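Local coordinates for protein 3',5'-cyclic-nucleotide phosphodiesterase 1 (Saccharomyces cerevisiae, PDB 4OJV) that belongs to the class-II cyclic-nucleotide phosphodiesterases, metal-dependent proteins of the metallo-beta-lactamase-like superfamily, and carries a two-zinc site, at residues Leu341-Arg345 / Arg357-Ala361; Ile301-Ser305 / Leu347-Leu353. All coordinates share one frame; numbering follows the deposited sequence.

Interaction 1: Leu341-Arg345 / Arg357-Ala361; sequences LEELR and RISIA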
loop_
_atom_site.group_PDB
_atom_site.type_symbol
_atom_site.label_atom_id
_atom_site.label_comp_id
_atom_site.label_asym_id
_atom_site.label_seq_id
_atom_site.Cartn_x
_atom_site.Cartn_y
_atom_site.Cartn_z
ATOM N N LEU A 341 -15.865 16.548 -10.650
ATOM C CA LEU A 341 -16.179 16.487 -12.076
ATOM C C LEU A 341 -17.200 17.572 -12.447
ATOM O O LEU A 341 -17.031 18.292 -13.438
ATOM C CB LEU A 341 -16.676 15.095 -12.466
ATOM C CG LEU A 341 -16.924 14.831 -13.948
ATOM C CD1 LEU A 341 -15.663 15.037 -14.776
ATOM C CD2 LEU A 341 -17.472 13.425 -14.130
ATOM N N GLU A 342 -18.244 17.703 -11.632
ATOM C CA GLU A 342 -19.276 18.713 -11.877
ATOM C C GLU A 342 -18.727 20.121 -11.775
ATOM O O GLU A 342 -19.036 20.974 -12.605
ATOM C CB GLU A 342 -20.404 18.525 -10.880
ATOM C CG GLU A 342 -21.220 17.284 -11.151
ATOM C CD GLU A 342 -22.215 16.998 -10.057
ATOM O OE1 GLU A 342 -22.193 17.710 -9.029
ATOM O OE2 GLU A 342 -23.018 16.057 -10.229
ATOM N N GLU A 343 -17.896 20.360 -10.766
ATOM C CA GLU A 343 -17.282 21.666 -10.556
ATOM C C GLU A 343 -16.342 22.042 -11.691
ATOM O O GLU A 343 -16.359 23.181 -12.176
ATOM C CB GLU A 343 -16.584 21.729 -9.192
ATOM C CG GLU A 343 -17.584 21.694 -8.043
ATOM C CD GLU A 343 -16.954 21.632 -6.663
ATOM O OE1 GLU A 343 -15.754 21.307 -6.529
ATOM O OE2 GLU A 343 -17.674 21.912 -5.684
ATOM N N LEU A 344 -15.536 21.082 -12.139
ATOM C CA LEU A 344 -14.632 21.331 -13.260
ATOM C C LEU A 344 -15.393 21.637 -14.550
ATOM O O LEU A 344 -15.037 22.572 -15.278
ATOM C CB LEU A 344 -13.693 20.146 -13.477
ATOM C CG LEU A 344 -12.577 19.967 -12.446
ATOM C CD1 LEU A 344 -11.919 18.607 -12.622
ATOM C CD2 LEU A 344 -11.540 21.067 -12.541
ATOM N N ARG A 345 -16.432 20.859 -14.830
ATOM C CA ARG A 345 -17.228 21.075 -16.043
ATOM C C ARG A 345 -17.936 22.430 -16.011
ATOM O O ARG A 345 -17.991 23.135 -17.029
ATOM C CB ARG A 345 -18.219 19.936 -16.251
ATOM C CG ARG A 345 -17.551 18.656 -16.720
ATOM C CD ARG A 345 -18.552 17.523 -16.823
ATOM N NE ARG A 345 -17.930 16.323 -17.380
ATOM C CZ ARG A 345 -18.448 15.102 -17.307
ATOM N NH1 ARG A 345 -19.599 14.893 -16.681
ATOM N NH2 ARG A 345 -17.807 14.076 -17.850
ATOM N N ARG A 357 -12.993 17.815 -22.703
ATOM C CA ARG A 357 -13.600 16.554 -22.280
ATOM C C ARG A 357 -12.938 16.083 -20.995
ATOM O O ARG A 357 -11.765 15.699 -20.992
ATOM C CB ARG A 357 -13.469 15.507 -23.382
ATOM C CG ARG A 357 -14.217 15.915 -24.636
ATOM C CD ARG A 357 -13.613 15.336 -25.886
ATOM N NE ARG A 357 -14.276 15.900 -27.056
ATOM C CZ ARG A 357 -14.401 15.266 -28.212
ATOM N NH1 ARG A 357 -13.911 14.041 -28.359
ATOM N NH2 ARG A 357 -15.030 15.859 -29.218
ATOM N N ILE A 358 -13.687 16.159 -19.898
ATOM C CA ILE A 358 -13.159 15.896 -18.562
ATOM C C ILE A 358 -13.716 14.579 -18.046
ATOM O O ILE A 358 -14.925 14.346 -18.080
ATOM C CB ILE A 358 -13.465 17.052 -17.582
ATOM C CG1 ILE A 358 -13.091 18.409 -18.203
ATOM C CG2 ILE A 358 -12.746 16.815 -16.257
ATOM C CD1 ILE A 358 -13.414 19.603 -17.328
ATOM N N SER A 359 -12.809 13.721 -17.584
ATOM C CA SER A 359 -13.160 12.429 -17.011
ATOM C C SER A 359 -12.345 12.228 -15.747
ATOM O O SER A 359 -11.243 12.760 -15.622
ATOM C CB SER A 359 -12.825 11.290 -17.984
ATOM O OG SER A 359 -13.524 11.419 -19.207
ATOM N N ILE A 360 -12.869 11.439 -14.819
ATOM C CA ILE A 360 -12.093 11.010 -13.655
ATOM C C ILE A 360 -11.402 9.700 -14.011
ATOM O O ILE A 360 -12.027 8.811 -14.588
ATOM C CB ILE A 360 -12.998 10.796 -12.411
ATOM C CG1 ILE A 360 -13.861 12.037 -12.109
ATOM C CG2 ILE A 360 -12.173 10.371 -11.200
ATOM C CD1 ILE A 360 -13.107 13.298 -11.746
ATOM N N ALA A 361 -10.120 9.578 -13.656
ATOM C CA ALA A 361 -9.377 8.323 -13.800
ATOM C C ALA A 361 -9.953 7.250 -12.892
ATOM O O ALA A 361 -10.122 7.479 -11.696
ATOM C CB ALA A 361 -7.906 8.524 -13.465
HETATM O O HOH W 1 -16.467 16.817 -19.855
#
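The carbonyl O of Ile358 takes a hydrogen bond from NH2 of Arg345 at 2.9 Å, with an N-H...O angle of 145°. The donor stands almost in line with the C=O (172°), yet the oxygen lies 24° off the guanidinium plane, so the bond is tilted at the arginine end. One water doubles the link, accepting from Arg345 NE and from Ile358 N, so that the guanidinium serves both polar backbone atoms of Ile358; NH2 also makes a weak bond to Ile80 O. The chain extended from CG to NE carries the group back over its own helix, where Leu341 CG sits 3.7 Å above the guanidinium plane.

Beneath this polar edge the contact is apolar. Leu341 CD1 meets Ile358 CG2 at 3.7 Å as the two side chains run past each other in opposite senses. With CG1 beside its backbone N, Ile358 extends CD1 to Leu344 CB, 3.9 Å away, crossing Leu344 at about a right angle. Ile360 CD1 closes on Leu341 CB at 4.1 Å. The segment axes approach to 9.0 Å and are nearly antiparallel, as expected where the helix of a beta-alpha-beta unit (321-325, 336-350, 357-360) packs on its sheet.

Interaction 2: Ile301-Ser305 / Leu347-Leu353; sequences INELS and LAEERNL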
loop_
_atom_site.group_PDB
_atom_site.type_symbol
_atom_site.label_atom_id
_atom_site.label_comp_id
_atom_site.label_asym_id
_atom_site.label_seq_id
_atom_site.Cartn_x
_atom_site.Cartn_y
_atom_site.Cartn_z
ATOM N N ILE A 301 -8.644 24.610 -13.267
ATOM C CA ILE A 301 -9.212 25.362 -14.387
ATOM C C ILE A 301 -8.354 26.591 -14.724
ATOM O O ILE A 301 -8.164 26.906 -15.899
ATOM C CB ILE A 301 -10.704 25.711 -14.158
ATOM C CG1 ILE A 301 -11.579 24.447 -14.223
ATOM C CG2 ILE A 301 -11.204 26.758 -15.158
ATOM C CD1 ILE A 301 -11.666 23.778 -15.586
ATOM N N ASN A 302 -7.788 27.251 -13.713
ATOM C CA ASN A 302 -6.895 28.385 -13.984
ATOM C C ASN A 302 -5.669 27.963 -14.788
ATOM O O ASN A 302 -5.239 28.678 -15.700
ATOM C CB ASN A 302 -6.450 29.078 -12.695
ATOM C CG ASN A 302 -7.541 29.931 -12.076
ATOM O OD1 ASN A 302 -8.587 30.161 -12.677
ATOM N ND2 ASN A 302 -7.295 30.405 -10.862
ATOM N N GLU A 303 -5.104 26.802 -14.456
ATOM C CA GLU A 303 -3.973 26.270 -15.207
ATOM C C GLU A 303 -4.347 25.940 -16.647
ATOM O O GLU A 303 -3.621 26.303 -17.579
ATOM C CB GLU A 303 -3.352 25.054 -14.499
ATOM C CG GLU A 303 -2.694 25.382 -13.158
ATOM C CD GLU A 303 -1.650 26.490 -13.247
ATOM O OE1 GLU A 303 -0.919 26.558 -14.259
ATOM O OE2 GLU A 303 -1.555 27.302 -12.300
ATOM N N LEU A 304 -5.483 25.277 -16.832
ATOM C CA LEU A 304 -5.967 24.965 -18.177
ATOM C C LEU A 304 -6.292 26.232 -18.969
ATOM O O LEU A 304 -6.049 26.288 -20.174
ATOM C CB LEU A 304 -7.156 24.012 -18.113
ATOM C CG LEU A 304 -6.864 22.624 -17.535
ATOM C CD1 LEU A 304 -8.166 21.877 -17.318
ATOM C CD2 LEU A 304 -5.933 21.838 -18.446
ATOM N N SER A 305 -6.793 27.258 -18.280
ATOM C CA SER A 305 -7.041 28.561 -18.908
ATOM C C SER A 305 -5.728 29.176 -19.409
ATOM O O SER A 305 -5.683 29.760 -20.498
ATOM C CB SER A 305 -7.721 29.492 -17.910
ATOM O OG SER A 305 -9.070 29.115 -17.704
ATOM N N LEU A 347 -16.949 25.151 -14.281
ATOM C CA LEU A 347 -15.951 26.205 -14.388
ATOM C C LEU A 347 -15.370 26.302 -15.796
ATOM O O LEU A 347 -15.092 27.402 -16.277
ATOM C CB LEU A 347 -14.844 26.038 -13.341
ATOM C CG LEU A 347 -15.227 26.310 -11.881
ATOM C CD1 LEU A 347 -14.153 25.775 -10.942
ATOM C CD2 LEU A 347 -15.482 27.793 -11.625
ATOM N N ALA A 348 -15.217 25.162 -16.466
ATOM C CA ALA A 348 -14.749 25.157 -17.848
ATOM C C ALA A 348 -15.748 25.877 -18.762
ATOM O O ALA A 348 -15.344 26.665 -19.623
ATOM C CB ALA A 348 -14.483 23.739 -18.335
ATOM N N GLU A 349 -17.038 25.605 -18.563
ATOM C CA GLU A 349 -18.110 26.258 -19.327
ATOM C C GLU A 349 -18.142 27.761 -19.059
ATOM O O GLU A 349 -18.298 28.552 -19.987
ATOM C CB GLU A 349 -19.470 25.626 -19.006
ATOM C CG GLU A 349 -20.632 26.130 -19.860
ATOM C CD GLU A 349 -20.768 25.374 -21.167
ATOM O OE1 GLU A 349 -21.167 24.190 -21.134
ATOM O OE2 GLU A 349 -20.493 25.969 -22.230
ATOM N N GLU A 350 -17.992 28.141 -17.791
ATOM C CA GLU A 350 -17.979 29.546 -17.370
ATOM C C GLU A 350 -16.790 30.298 -17.975
ATOM O O GLU A 350 -16.912 31.471 -18.349
ATOM C CB GLU A 350 -17.955 29.621 -15.838
ATOM C CG GLU A 350 -17.928 31.021 -15.244
ATOM C CD GLU A 350 -18.058 30.995 -13.734
ATOM O OE1 GLU A 350 -19.200 30.893 -13.236
ATOM O OE2 GLU A 350 -17.019 31.073 -13.048
ATOM N N ARG A 351 -15.658 29.607 -18.088
ATOM C CA ARG A 351 -14.424 30.165 -18.654
ATOM C C ARG A 351 -14.323 30.002 -20.174
ATOM O O ARG A 351 -13.295 30.348 -20.764
ATOM C CB ARG A 351 -13.191 29.532 -17.998
ATOM C CG ARG A 351 -12.980 29.887 -16.535
ATOM C CD ARG A 351 -12.356 31.263 -16.370
ATOM N NE ARG A 351 -12.125 31.574 -14.963
ATOM C CZ ARG A 351 -11.012 31.271 -14.298
ATOM N NH1 ARG A 351 -10.010 30.645 -14.908
ATOM N NH2 ARG A 351 -10.901 31.598 -13.018
ATOM N N ASN A 352 -15.378 29.467 -20.792
ATOM C CA ASN A 352 -15.427 29.235 -22.245
ATOM C C ASN A 352 -14.176 28.539 -22.799
ATOM O O ASN A 352 -13.498 29.059 -23.678
ATOM C CB ASN A 352 -15.721 30.538 -23.019
ATOM C CG ASN A 352 -17.114 31.086 -22.753
ATOM O OD1 ASN A 352 -17.443 31.467 -21.628
ATOM N ND2 ASN A 352 -17.934 31.152 -23.799
ATOM N N LEU A 353 -13.875 27.355 -22.273
ATOM C CA LEU A 353 -12.704 26.593 -22.720
ATOM C C LEU A 353 -13.006 25.668 -23.908
ATOM O O LEU A 353 -12.158 24.878 -24.332
ATOM C CB LEU A 353 -12.082 25.801 -21.553
ATOM C CG LEU A 353 -11.523 26.633 -20.397
ATOM C CD1 LEU A 353 -11.022 25.718 -19.292
ATOM C CD2 LEU A 353 -10.405 27.565 -20.850
#
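The backbones approach most closely at two places, Ile301 CA to Ala348 CA at 6.5 Å and Ser305 CA to Leu353 CA at 7.1 Å, so 301-305 faces first the last turns of helix 336-350 and then the chain leaving it. Ile301 fills the first place. Its CG1 packs on Leu347 CB at 3.7 Å, while CD1 reaches Ala348 CB and, farther along, Leu353 CD1; CG2 lies against the aliphatic CG of Arg351.

The main polar link joins Arg351 to Asn302. NH1 and NH2 approach end-on and both give hydrogen bonds to the single oxygen OD1, each 2.7 Å long. Their N-H...O angles, 140° and 138°, are bent almost equally, as expected for two donors converging on one acceptor. Amide and guanidinium planes lie only 9° apart, so the two flat groups are nearly coplanar. A bend at chi2 turns the arginine back across Ile301 to reach this position.

NH1 also makes a weak bond to Ser305 OG, 3.3 Å away. That hydroxyl donates to Ile301 O, which also accepts from the backbone N of Ser305. Leu353 CD2 packs 3.8 Å from Ser305 OG.

Beyond the helix, Asn352 has positive phi, and the bonds Leu353 N to Ala348 O and Asn352 N to Glu349 O return to carbonyls of the final helical turn. These features define a Schellman motif, which here turns Leu353 back toward the neighbouring helix 297-311.

Overall arrangement
Along the chain, helix 297-311 comes first and supplies 301-305; strand 321-325 follows, then helix 336-350, and then strand 357-360. Interaction 2 closes a loop of 41 intervening residues, whereas interaction 1 closes one of 11. Their segments alternate, in the order 301-305, 341-345, 347-353, 357-361, so the two loops cross. Helix 336-350 is common to both: interaction 1 sets it on strand 357-360, an outermost strand of the seven-stranded mixed sheet within this chain, and interaction 2 joins its C-terminal end to helix 297-311. The centres lie about 12 Å apart, and the contacts meet where Ile301 CD1 packs 3.6 Å from Leu344 O.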